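Long-range contacts in malonyl CoA-acyl carrier protein transacylase (PDB 3EZO), which probably transfers the malonyl group from malonyl-CoA to the holo acyl carrier protein, releasing free CoA, the loading step of bacterial fatty acid synthesis: residues A[161-166]-A[207-212]; A[126-131]-A[201-206]; A[235-240]-A[254-259]; A[165-170]-A[260-265]. All coordinates share one frame; numbering follows the deposited sequence.

Contact 1: A[161-166]-A[207-212]; sequences VVEAVN and HSSLLK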
# COMPACT_ATOMS: atom_id res chain seq x y z
N VAL A 161 -0.00 -5.89 -23.71
CA VAL A 161 -0.95 -5.59 -22.61
C VAL A 161 -0.40 -4.48 -21.74
O VAL A 161 0.78 -4.48 -21.41
CB VAL A 161 -1.24 -6.85 -21.78
CG1 VAL A 161 -1.97 -6.56 -20.50
CG2 VAL A 161 -2.02 -7.86 -22.64
N VAL A 162 -1.26 -3.52 -21.42
CA VAL A 162 -0.94 -2.42 -20.51
C VAL A 162 -2.23 -1.89 -19.97
O VAL A 162 -3.24 -1.76 -20.72
CB VAL A 162 -0.06 -1.30 -21.19
CG1 VAL A 162 -0.70 -0.78 -22.50
CG2 VAL A 162 0.24 -0.18 -20.23
N GLU A 163 -2.24 -1.60 -18.67
CA GLU A 163 -3.48 -1.27 -17.94
C GLU A 163 -3.24 -0.17 -16.93
O GLU A 163 -2.12 -0.02 -16.47
CB GLU A 163 -3.99 -2.51 -17.17
CG GLU A 163 -4.44 -3.67 -18.08
CD GLU A 163 -4.48 -5.02 -17.36
OE1 GLU A 163 -4.04 -5.12 -16.17
OE2 GLU A 163 -4.97 -5.99 -17.99
N ALA A 164 -4.30 0.56 -16.58
CA ALA A 164 -4.22 1.57 -15.51
C ALA A 164 -4.48 0.85 -14.18
O ALA A 164 -5.54 0.26 -13.98
CB ALA A 164 -5.19 2.69 -15.76
N VAL A 165 -3.47 0.81 -13.31
CA VAL A 165 -3.48 -0.12 -12.17
C VAL A 165 -3.43 0.50 -10.77
O VAL A 165 -3.67 -0.20 -9.81
CB VAL A 165 -2.38 -1.23 -12.31
CG1 VAL A 165 -2.48 -1.95 -13.68
CG2 VAL A 165 -0.94 -0.67 -12.06
N ASN A 166 -3.05 1.78 -10.65
CA ASN A 166 -3.15 2.55 -9.38
C ASN A 166 -3.79 3.89 -9.66
O ASN A 166 -3.19 4.75 -10.34
CB ASN A 166 -1.79 2.88 -8.78
CG ASN A 166 -1.06 1.67 -8.17
OD1 ASN A 166 -1.47 0.50 -8.26
ND2 ASN A 166 0.05 1.97 -7.56
N HIS A 207 -0.11 -5.36 -10.14
CA HIS A 207 -1.49 -4.91 -10.20
C HIS A 207 -2.07 -4.96 -11.62
O HIS A 207 -3.19 -4.53 -11.82
CB HIS A 207 -1.65 -3.55 -9.50
CG HIS A 207 -1.37 -3.63 -8.03
ND1 HIS A 207 -2.23 -4.27 -7.16
CD2 HIS A 207 -0.33 -3.17 -7.28
CE1 HIS A 207 -1.71 -4.24 -5.93
NE2 HIS A 207 -0.57 -3.56 -5.98
N SER A 208 -1.32 -5.54 -12.57
CA SER A 208 -1.81 -5.91 -13.90
C SER A 208 -2.29 -7.36 -13.94
O SER A 208 -1.91 -8.19 -13.10
CB SER A 208 -0.73 -5.72 -14.98
OG SER A 208 0.22 -6.78 -15.00
N SER A 209 -3.15 -7.64 -14.91
CA SER A 209 -3.62 -9.00 -15.16
C SER A 209 -2.51 -9.99 -15.43
O SER A 209 -2.69 -11.19 -15.26
CB SER A 209 -4.63 -9.00 -16.32
OG SER A 209 -4.05 -8.48 -17.51
N LEU A 210 -1.33 -9.51 -15.86
CA LEU A 210 -0.16 -10.39 -16.00
C LEU A 210 0.29 -11.02 -14.70
O LEU A 210 0.95 -12.06 -14.70
CB LEU A 210 1.00 -9.69 -16.65
CG LEU A 210 0.69 -8.93 -17.93
CD1 LEU A 210 2.04 -8.39 -18.46
CD2 LEU A 210 0.01 -9.86 -18.86
N LEU A 211 -0.12 -10.44 -13.57
CA LEU A 211 0.27 -10.98 -12.28
C LEU A 211 -0.66 -12.07 -11.75
O LEU A 211 -0.53 -12.46 -10.60
CB LEU A 211 0.44 -9.86 -11.24
CG LEU A 211 1.83 -9.90 -10.55
CD1 LEU A 211 2.95 -9.38 -11.47
CD2 LEU A 211 1.83 -9.11 -9.25
N LYS A 212 -1.58 -12.62 -12.58
CA LYS A 212 -2.47 -13.67 -12.10
C LYS A 212 -1.77 -14.80 -11.34
O LYS A 212 -2.34 -15.35 -10.38
CB LYS A 212 -3.26 -14.28 -13.26
CG LYS A 212 -4.07 -15.53 -12.91
CD LYS A 212 -4.61 -16.21 -14.15
CE LYS A 212 -5.31 -17.54 -13.85
NZ LYS A 212 -4.47 -18.62 -13.34
O HOH W 1 -5.17 -4.66 -13.84
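The loop carrying the predicted active-site histidine is held here against strand 162-169, an outermost strand of the small antiparallel sheet in this FabD acyltransferase fold: His-207 packs on Val-165, and Ser-209 is bound by Glu-163. The two segments run nearly antiparallel without pairing as strands; the polar link is the Glu-163 carboxylate. Glu-163 OE1 accepts the backbone N of Ser-209 at 3.0 Å, with an N-H...O angle of 163°, and OE2 of that glutamate takes the hydroxyl OG of the same serine at 2.7 Å. Both donors come on the syn side, tilted somewhat out of the carboxylate plane, and the double grip should fix the rotation of the group. Ser-209 OG sits between its own N and carbonyl carbon (chi1 59°), which turns the hydroxyl back beside the N-H for that shared hold. Deeper in, Val-165 CB lies 3.7 Å from His-207 CB. Beyond it the imidazole bonds through NE2 to the hydroxyl of Ser-98, the predicted nucleophile, while ND1 bonds to the carbonyls of Gln-256 and Gly-259. A water links the two segments, donating to Glu-163 OE1 at 2.6 Å and to His-207 O at 2.8 Å.

Contact 2: A[126-131]-A[201-206]; sequences AMQTAV and PVSAPF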
# COMPACT_ATOMS: atom_id res chain seq x y z
N ALA A 126 5.91 -13.91 -4.40
CA ALA A 126 4.92 -14.22 -5.40
C ALA A 126 4.82 -13.17 -6.50
O ALA A 126 4.80 -13.50 -7.66
CB ALA A 126 3.52 -14.42 -4.73
N MET A 127 4.67 -11.91 -6.11
CA MET A 127 4.51 -10.83 -7.06
C MET A 127 5.79 -10.60 -7.92
O MET A 127 5.72 -10.25 -9.11
CB MET A 127 4.14 -9.55 -6.33
CG MET A 127 2.77 -9.60 -5.58
SD MET A 127 2.45 -8.01 -4.75
CE MET A 127 1.98 -6.99 -6.12
N GLN A 128 6.96 -10.82 -7.31
CA GLN A 128 8.21 -10.59 -8.02
C GLN A 128 8.51 -11.71 -9.04
O GLN A 128 9.24 -11.49 -9.98
CB GLN A 128 9.36 -10.41 -7.00
CG GLN A 128 10.70 -10.02 -7.61
CD GLN A 128 10.65 -8.69 -8.33
OE1 GLN A 128 11.15 -8.60 -9.47
NE2 GLN A 128 10.00 -7.66 -7.72
N THR A 129 7.98 -12.92 -8.83
CA THR A 129 8.27 -14.02 -9.71
C THR A 129 7.08 -14.54 -10.56
O THR A 129 7.16 -15.64 -11.14
CB THR A 129 8.82 -15.14 -8.87
OG1 THR A 129 7.83 -15.55 -7.93
CG2 THR A 129 10.09 -14.66 -8.12
N ALA A 130 5.98 -13.79 -10.62
CA ALA A 130 4.79 -14.22 -11.36
C ALA A 130 5.09 -14.34 -12.86
O ALA A 130 4.66 -15.30 -13.50
CB ALA A 130 3.62 -13.29 -11.12
N VAL A 131 5.85 -13.39 -13.39
CA VAL A 131 6.18 -13.39 -14.81
C VAL A 131 7.69 -13.39 -15.00
O VAL A 131 8.45 -12.94 -14.11
CB VAL A 131 5.54 -12.21 -15.59
CG1 VAL A 131 4.02 -12.18 -15.35
CG2 VAL A 131 6.12 -10.92 -15.19
N PRO A 201 11.16 2.69 -11.70
CA PRO A 201 12.26 1.74 -11.48
C PRO A 201 11.78 0.43 -10.82
O PRO A 201 12.28 0.05 -9.76
CB PRO A 201 13.24 2.51 -10.57
CG PRO A 201 12.82 3.94 -10.63
CD PRO A 201 11.34 3.93 -10.90
N VAL A 202 10.85 -0.26 -11.47
CA VAL A 202 10.20 -1.46 -10.93
C VAL A 202 10.34 -2.54 -11.99
O VAL A 202 10.36 -2.25 -13.18
CB VAL A 202 8.70 -1.17 -10.63
CG1 VAL A 202 7.97 -2.41 -10.07
CG2 VAL A 202 8.60 0.04 -9.70
N SER A 203 10.47 -3.78 -11.56
CA SER A 203 10.92 -4.86 -12.46
C SER A 203 9.81 -5.87 -12.86
O SER A 203 10.09 -6.86 -13.56
CB SER A 203 12.04 -5.62 -11.74
OG SER A 203 11.52 -6.18 -10.54
N ALA A 204 8.59 -5.63 -12.38
CA ALA A 204 7.49 -6.59 -12.49
C ALA A 204 6.18 -5.80 -12.61
O ALA A 204 6.05 -4.72 -12.01
CB ALA A 204 7.48 -7.46 -11.30
N PRO A 205 5.22 -6.29 -13.39
CA PRO A 205 4.01 -5.51 -13.71
C PRO A 205 2.91 -5.64 -12.67
O PRO A 205 1.82 -6.19 -12.94
CB PRO A 205 3.56 -6.16 -15.01
CG PRO A 205 3.87 -7.60 -14.82
CD PRO A 205 5.14 -7.64 -14.00
N PHE A 206 3.20 -5.15 -11.47
CA PHE A 206 2.29 -5.30 -10.35
C PHE A 206 0.92 -4.68 -10.64
O PHE A 206 0.79 -3.63 -11.29
CB PHE A 206 2.86 -4.58 -9.12
CG PHE A 206 4.18 -5.12 -8.62
CD1 PHE A 206 4.61 -6.41 -8.89
CD2 PHE A 206 4.96 -4.33 -7.80
CE1 PHE A 206 5.82 -6.87 -8.40
CE2 PHE A 206 6.20 -4.81 -7.30
CZ PHE A 206 6.60 -6.08 -7.61
O HOH W 2 10.06 -4.82 -8.41
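Met-127 reaches the Phe-206 ring by a bend at its last torsion (chi3 76°), which folds the methyl CE over one ring face after an extended chi2. Gln-128, with CG anti to its backbone N (chi1 -174°) and a bend at chi2, instead swings its amide out to Ser-203. Met-127 CE lies 4.2 Å from the centroid of the Phe-206 ring, a CH-pi contact, with its SD farther off above the same ring at 5.1 Å from the centroid. The backbone O of Met-127 approaches the rim in plane, 3.5 Å from Phe-206 CE1, while Gln-128 NE2 stands at the edge, 3.8 Å from CZ of that ring. The Ser-203 hydroxyl OG donates to Gln-128 OE1 at 2.7 Å, in the carbonyl plane and on a lone pair. One water completes the circuit, accepting from Gln-128 NE2 and donating to Ser-203 OG. Farther along, Pro-205, the centre of an inverse gamma turn, has its CD 3.6 Å from Val-131 CG2. Leu-211 also packs against Met-127, Pro-205 and Phe-206. The result is a Met-aromatic contact joining the C-terminal end of helix 113-128 to the loop that leads directly into the predicted catalytic His-207.

Contact 3: A[235-240]-A[254-259]; sequences VNNIDV and VRQAAG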
# COMPACT_ATOMS: atom_id res chain seq x y z
N VAL A 235 -11.99 -0.78 4.17
CA VAL A 235 -12.39 -0.65 2.77
C VAL A 235 -11.25 -1.15 1.86
O VAL A 235 -10.10 -0.74 1.98
CB VAL A 235 -12.92 0.80 2.47
CG1 VAL A 235 -11.93 1.93 2.77
CG2 VAL A 235 -13.45 0.87 1.04
N ASN A 236 -11.56 -2.11 0.99
CA ASN A 236 -10.50 -2.76 0.19
C ASN A 236 -10.19 -2.05 -1.11
O ASN A 236 -11.01 -1.32 -1.68
CB ASN A 236 -10.74 -4.29 0.03
CG ASN A 236 -12.02 -4.66 -0.71
OD1 ASN A 236 -12.43 -4.00 -1.64
ND2 ASN A 236 -12.64 -5.75 -0.29
N ASN A 237 -8.96 -2.26 -1.58
CA ASN A 237 -8.46 -1.60 -2.77
C ASN A 237 -9.17 -2.08 -4.02
O ASN A 237 -9.40 -1.32 -4.94
CB ASN A 237 -6.98 -1.92 -2.96
CG ASN A 237 -6.06 -1.25 -1.96
OD1 ASN A 237 -4.89 -1.63 -1.87
ND2 ASN A 237 -6.53 -0.25 -1.25
N ILE A 238 -9.44 -3.36 -4.08
CA ILE A 238 -9.92 -4.02 -5.33
C ILE A 238 -11.38 -3.68 -5.62
O ILE A 238 -11.72 -3.31 -6.75
CB ILE A 238 -9.66 -5.53 -5.31
CG1 ILE A 238 -9.83 -6.15 -6.72
CG2 ILE A 238 -10.54 -6.26 -4.26
CD1 ILE A 238 -8.68 -5.91 -7.69
N ASP A 239 -12.23 -3.72 -4.60
CA ASP A 239 -13.64 -3.55 -4.80
C ASP A 239 -14.21 -2.28 -4.16
O ASP A 239 -15.36 -1.94 -4.38
CB ASP A 239 -14.37 -4.76 -4.23
CG ASP A 239 -14.06 -6.05 -4.96
OD1 ASP A 239 -13.60 -6.05 -6.12
OD2 ASP A 239 -14.31 -7.12 -4.34
N VAL A 240 -13.40 -1.53 -3.42
CA VAL A 240 -13.91 -0.44 -2.60
C VAL A 240 -15.09 -0.92 -1.73
O VAL A 240 -16.08 -0.22 -1.56
CB VAL A 240 -14.28 0.78 -3.47
CG1 VAL A 240 -14.32 2.01 -2.64
CG2 VAL A 240 -13.28 0.93 -4.68
N VAL A 254 -6.33 -11.75 -2.64
CA VAL A 254 -5.89 -12.56 -3.80
C VAL A 254 -6.01 -11.73 -5.08
O VAL A 254 -5.03 -11.59 -5.86
CB VAL A 254 -6.71 -13.89 -3.89
CG1 VAL A 254 -6.57 -14.59 -5.27
CG2 VAL A 254 -6.34 -14.85 -2.74
N ARG A 255 -7.18 -11.11 -5.28
CA ARG A 255 -7.44 -10.37 -6.51
C ARG A 255 -6.68 -9.06 -6.52
O ARG A 255 -6.30 -8.53 -7.60
CB ARG A 255 -8.94 -10.17 -6.72
CG ARG A 255 -9.66 -11.45 -7.16
CD ARG A 255 -11.17 -11.26 -7.45
NE ARG A 255 -11.88 -10.91 -6.23
CZ ARG A 255 -12.37 -9.72 -5.92
NH1 ARG A 255 -12.27 -8.72 -6.75
NH2 ARG A 255 -12.98 -9.54 -4.73
N GLN A 256 -6.41 -8.53 -5.33
CA GLN A 256 -5.71 -7.24 -5.24
C GLN A 256 -4.39 -7.22 -6.01
O GLN A 256 -4.05 -6.23 -6.63
CB GLN A 256 -5.42 -6.90 -3.79
CG GLN A 256 -4.87 -5.49 -3.52
CD GLN A 256 -3.90 -5.39 -2.35
OE1 GLN A 256 -2.97 -6.20 -2.20
NE2 GLN A 256 -4.04 -4.32 -1.58
N ALA A 257 -3.67 -8.33 -5.94
CA ALA A 257 -2.30 -8.38 -6.43
C ALA A 257 -2.23 -8.21 -7.93
O ALA A 257 -1.21 -7.72 -8.44
CB ALA A 257 -1.63 -9.66 -6.00
N ALA A 258 -3.29 -8.60 -8.63
CA ALA A 258 -3.28 -8.61 -10.08
C ALA A 258 -4.41 -7.73 -10.60
O ALA A 258 -4.80 -7.85 -11.76
CB ALA A 258 -3.43 -10.03 -10.64
N GLY A 259 -4.89 -6.84 -9.73
CA GLY A 259 -5.97 -5.91 -10.09
C GLY A 259 -5.70 -4.51 -9.57
O GLY A 259 -4.79 -4.31 -8.75
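The guanidinium of Arg-255 meets the carboxylate of Asp-239 edge to edge, the two planes only 15° apart. Arg-255 NH1 donates to Asp-239 OD1 at 3.0 Å and NH2 to OD2 of the same aspartate at 2.8 Å, an end-on, two-pronged salt bridge in which both oxygens are met on the syn side and lie close to the guanidinium plane. Ile-238 CG1 comes obliquely to the same group, 3.5 Å from Arg-255 NH1. Arg-255 has a second charged partner in Asp-251, which takes NE, so its planar end is held from two directions and its charge is probably well balanced.

A second pair of flat groups lies deeper. The amides of Asn-237 and Gln-256 are 21° apart in plane, and Gln-256 NE2 donates to Asn-237 OD1 at 2.8 Å, bent at the hydrogen and from above the carbonyl plane. These two amides back the turn that resembles a nucleophile elbow around Ser-98, the predicted active-site serine: Asn-237 OD1 also accepts from the backbone N of Ser-98, Asn-237 ND2 donates to Gly-96 O, and Gln-256 NE2 donates to Ser-98 O as well. Gln-256 OE1 is taken by Arg-123.

Between the two polar pairs Ile-238 is wedged against the chain from Arg-255 to Gly-259, where a type I turn runs from Gln-256 to Gly-259. CG1 is anti to the backbone N, and the turn at chi2 (77°) brings Ile-238 CD1 to 3.5 Å from Arg-255 O and 3.6 Å from Gly-259 CA. On its own side of the contact, Asn-236 OD1 accepts the backbone N of Asp-239, an Asx motif within the 235-240 loop.

Contact 4: A[165-170]-A[260-265]; sequences VNFNAP and PVRWVE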
# COMPACT_ATOMS: atom_id res chain seq x y z
N VAL A 165 -3.47 0.81 -13.31
CA VAL A 165 -3.48 -0.12 -12.17
C VAL A 165 -3.43 0.50 -10.77
O VAL A 165 -3.67 -0.20 -9.81
CB VAL A 165 -2.38 -1.23 -12.31
CG1 VAL A 165 -2.48 -1.95 -13.68
CG2 VAL A 165 -0.94 -0.67 -12.06
N ASN A 166 -3.05 1.78 -10.65
CA ASN A 166 -3.15 2.55 -9.38
C ASN A 166 -3.79 3.89 -9.66
O ASN A 166 -3.19 4.75 -10.34
CB ASN A 166 -1.79 2.88 -8.78
CG ASN A 166 -1.06 1.67 -8.17
OD1 ASN A 166 -1.47 0.50 -8.26
ND2 ASN A 166 0.05 1.97 -7.56
N PHE A 167 -4.98 4.09 -9.12
CA PHE A 167 -5.63 5.38 -9.13
C PHE A 167 -5.40 6.09 -7.80
O PHE A 167 -6.12 5.87 -6.84
CB PHE A 167 -7.13 5.16 -9.43
CG PHE A 167 -7.38 4.45 -10.73
CD1 PHE A 167 -7.25 5.12 -11.92
CD2 PHE A 167 -7.71 3.11 -10.75
CE1 PHE A 167 -7.48 4.43 -13.14
CE2 PHE A 167 -7.94 2.44 -11.95
CZ PHE A 167 -7.83 3.10 -13.12
N ASN A 168 -4.39 6.98 -7.78
CA ASN A 168 -3.79 7.53 -6.57
C ASN A 168 -4.30 8.90 -6.18
O ASN A 168 -4.51 9.15 -4.99
CB ASN A 168 -2.27 7.59 -6.75
CG ASN A 168 -1.66 6.22 -6.71
OD1 ASN A 168 -2.33 5.25 -6.33
ND2 ASN A 168 -0.42 6.10 -7.14
N ALA A 169 -4.51 9.76 -7.17
CA ALA A 169 -5.12 11.07 -6.95
C ALA A 169 -5.60 11.54 -8.30
O ALA A 169 -5.18 11.01 -9.33
CB ALA A 169 -4.08 12.07 -6.38
N PRO A 170 -6.50 12.52 -8.32
CA PRO A 170 -6.80 13.13 -9.62
C PRO A 170 -5.53 13.47 -10.38
O PRO A 170 -4.61 14.09 -9.84
CB PRO A 170 -7.54 14.43 -9.24
CG PRO A 170 -8.10 14.16 -7.87
CD PRO A 170 -7.15 13.22 -7.20
N PRO A 260 -6.50 -3.53 -10.05
CA PRO A 260 -6.30 -2.12 -9.78
C PRO A 260 -6.51 -1.70 -8.34
O PRO A 260 -7.45 -2.11 -7.70
CB PRO A 260 -7.32 -1.43 -10.69
CG PRO A 260 -8.32 -2.50 -11.00
CD PRO A 260 -7.60 -3.75 -11.01
N VAL A 261 -5.61 -0.85 -7.87
CA VAL A 261 -5.70 -0.25 -6.56
C VAL A 261 -6.51 1.01 -6.72
O VAL A 261 -6.05 2.00 -7.32
CB VAL A 261 -4.29 0.01 -5.96
CG1 VAL A 261 -4.37 0.70 -4.62
CG2 VAL A 261 -3.54 -1.35 -5.84
N ARG A 262 -7.73 0.99 -6.18
CA ARG A 262 -8.68 2.08 -6.42
C ARG A 262 -8.62 3.06 -5.26
O ARG A 262 -9.56 3.22 -4.48
CB ARG A 262 -10.08 1.52 -6.64
CG ARG A 262 -10.14 0.69 -7.94
CD ARG A 262 -11.35 -0.23 -8.04
NE ARG A 262 -12.62 0.50 -8.15
CZ ARG A 262 -13.81 -0.08 -8.01
NH1 ARG A 262 -13.91 -1.39 -7.81
NH2 ARG A 262 -14.90 0.64 -8.11
N TRP A 263 -7.49 3.71 -5.16
CA TRP A 263 -7.18 4.42 -3.92
C TRP A 263 -8.03 5.68 -3.75
O TRP A 263 -8.55 5.95 -2.66
CB TRP A 263 -5.69 4.74 -3.81
CG TRP A 263 -5.41 5.39 -2.48
CD1 TRP A 263 -5.09 6.70 -2.27
CD2 TRP A 263 -5.55 4.79 -1.18
NE1 TRP A 263 -4.96 6.94 -0.93
CE2 TRP A 263 -5.24 5.78 -0.23
CE3 TRP A 263 -5.87 3.51 -0.74
CZ2 TRP A 263 -5.26 5.53 1.16
CZ3 TRP A 263 -5.90 3.26 0.61
CH2 TRP A 263 -5.62 4.28 1.56
N VAL A 264 -8.18 6.45 -4.82
CA VAL A 264 -9.08 7.59 -4.83
C VAL A 264 -10.44 7.18 -4.28
O VAL A 264 -10.96 7.80 -3.36
CB VAL A 264 -9.21 8.22 -6.26
CG1 VAL A 264 -10.34 9.29 -6.34
CG2 VAL A 264 -7.88 8.80 -6.69
N GLU A 265 -11.00 6.11 -4.80
CA GLU A 265 -12.32 5.66 -4.38
C GLU A 265 -12.40 5.23 -2.93
O GLU A 265 -13.43 5.42 -2.26
CB GLU A 265 -12.77 4.52 -5.32
CG GLU A 265 -13.12 5.03 -6.71
CD GLU A 265 -13.39 3.90 -7.67
OE1 GLU A 265 -12.42 3.35 -8.24
OE2 GLU A 265 -14.57 3.52 -7.82
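Val-165 O accepts the backbone N of Val-261 at 2.8 Å, the first of three main-chain bonds along which residues 260-264 run beside strand 162-169 in nearly the same direction. Pro-260 CA adds a CA-H...O contact to that oxygen at 3.3 Å. Next, Phe-167 N donates to Val-261 O at 3.0 Å, close to the C=O axis, which with the first bond makes a single parallel bridge between Asn-166 and Val-261. Residues 260-262 then lead into helix 263-272: Phe-167 O accepts Val-264 N at 2.9 Å, in the first turn of the helix. Val-264 CG2, set anti to its carbonyl carbon, leans over the strand backbone, 3.5 Å from Ala-169 N. Farther back along the strand, the Phe-167 ring lies alongside Pro-260, with CE2 4.1 Å from Pro-260 CB. Trp-263 brings the edge of its indole to Asn-168 O, CD1 3.7 Å away, and its ring meets that of His-97, whose NE2 also bonds to Asn-168 OD1. Val-261 itself touches the predicted catalytic His-207. Because the hydrogen bonds between the two segments join main-chain atoms, the small antiparallel sheet is tied to the larger subdomain largely by backbone, with apolar side chains filling in around the join.

In the fold
From the N terminus, helix 113-128 ends at contact 2, which closes a 69-residue loop that holds the whole four-stranded antiparallel sheet and returns to the chain just before His-207. Contact 1 opens inside that loop, on strand 162-169, and closes just past it, so contacts 1 and 2 cross. Contact 4 starts from the same strand, sharing Val-165 and Asn-166 with contact 1, and runs on to the start of helix 263-272; it crosses contact 2 and encloses contact 3, which closes the short loop holding most of helix 246-256. Contacts 1 and 3 meet at the His-207 imidazole, and contacts 3 and 4 at Arg-262. Together they join the antiparallel sheet and the parallel-sheet core around the predicted active site.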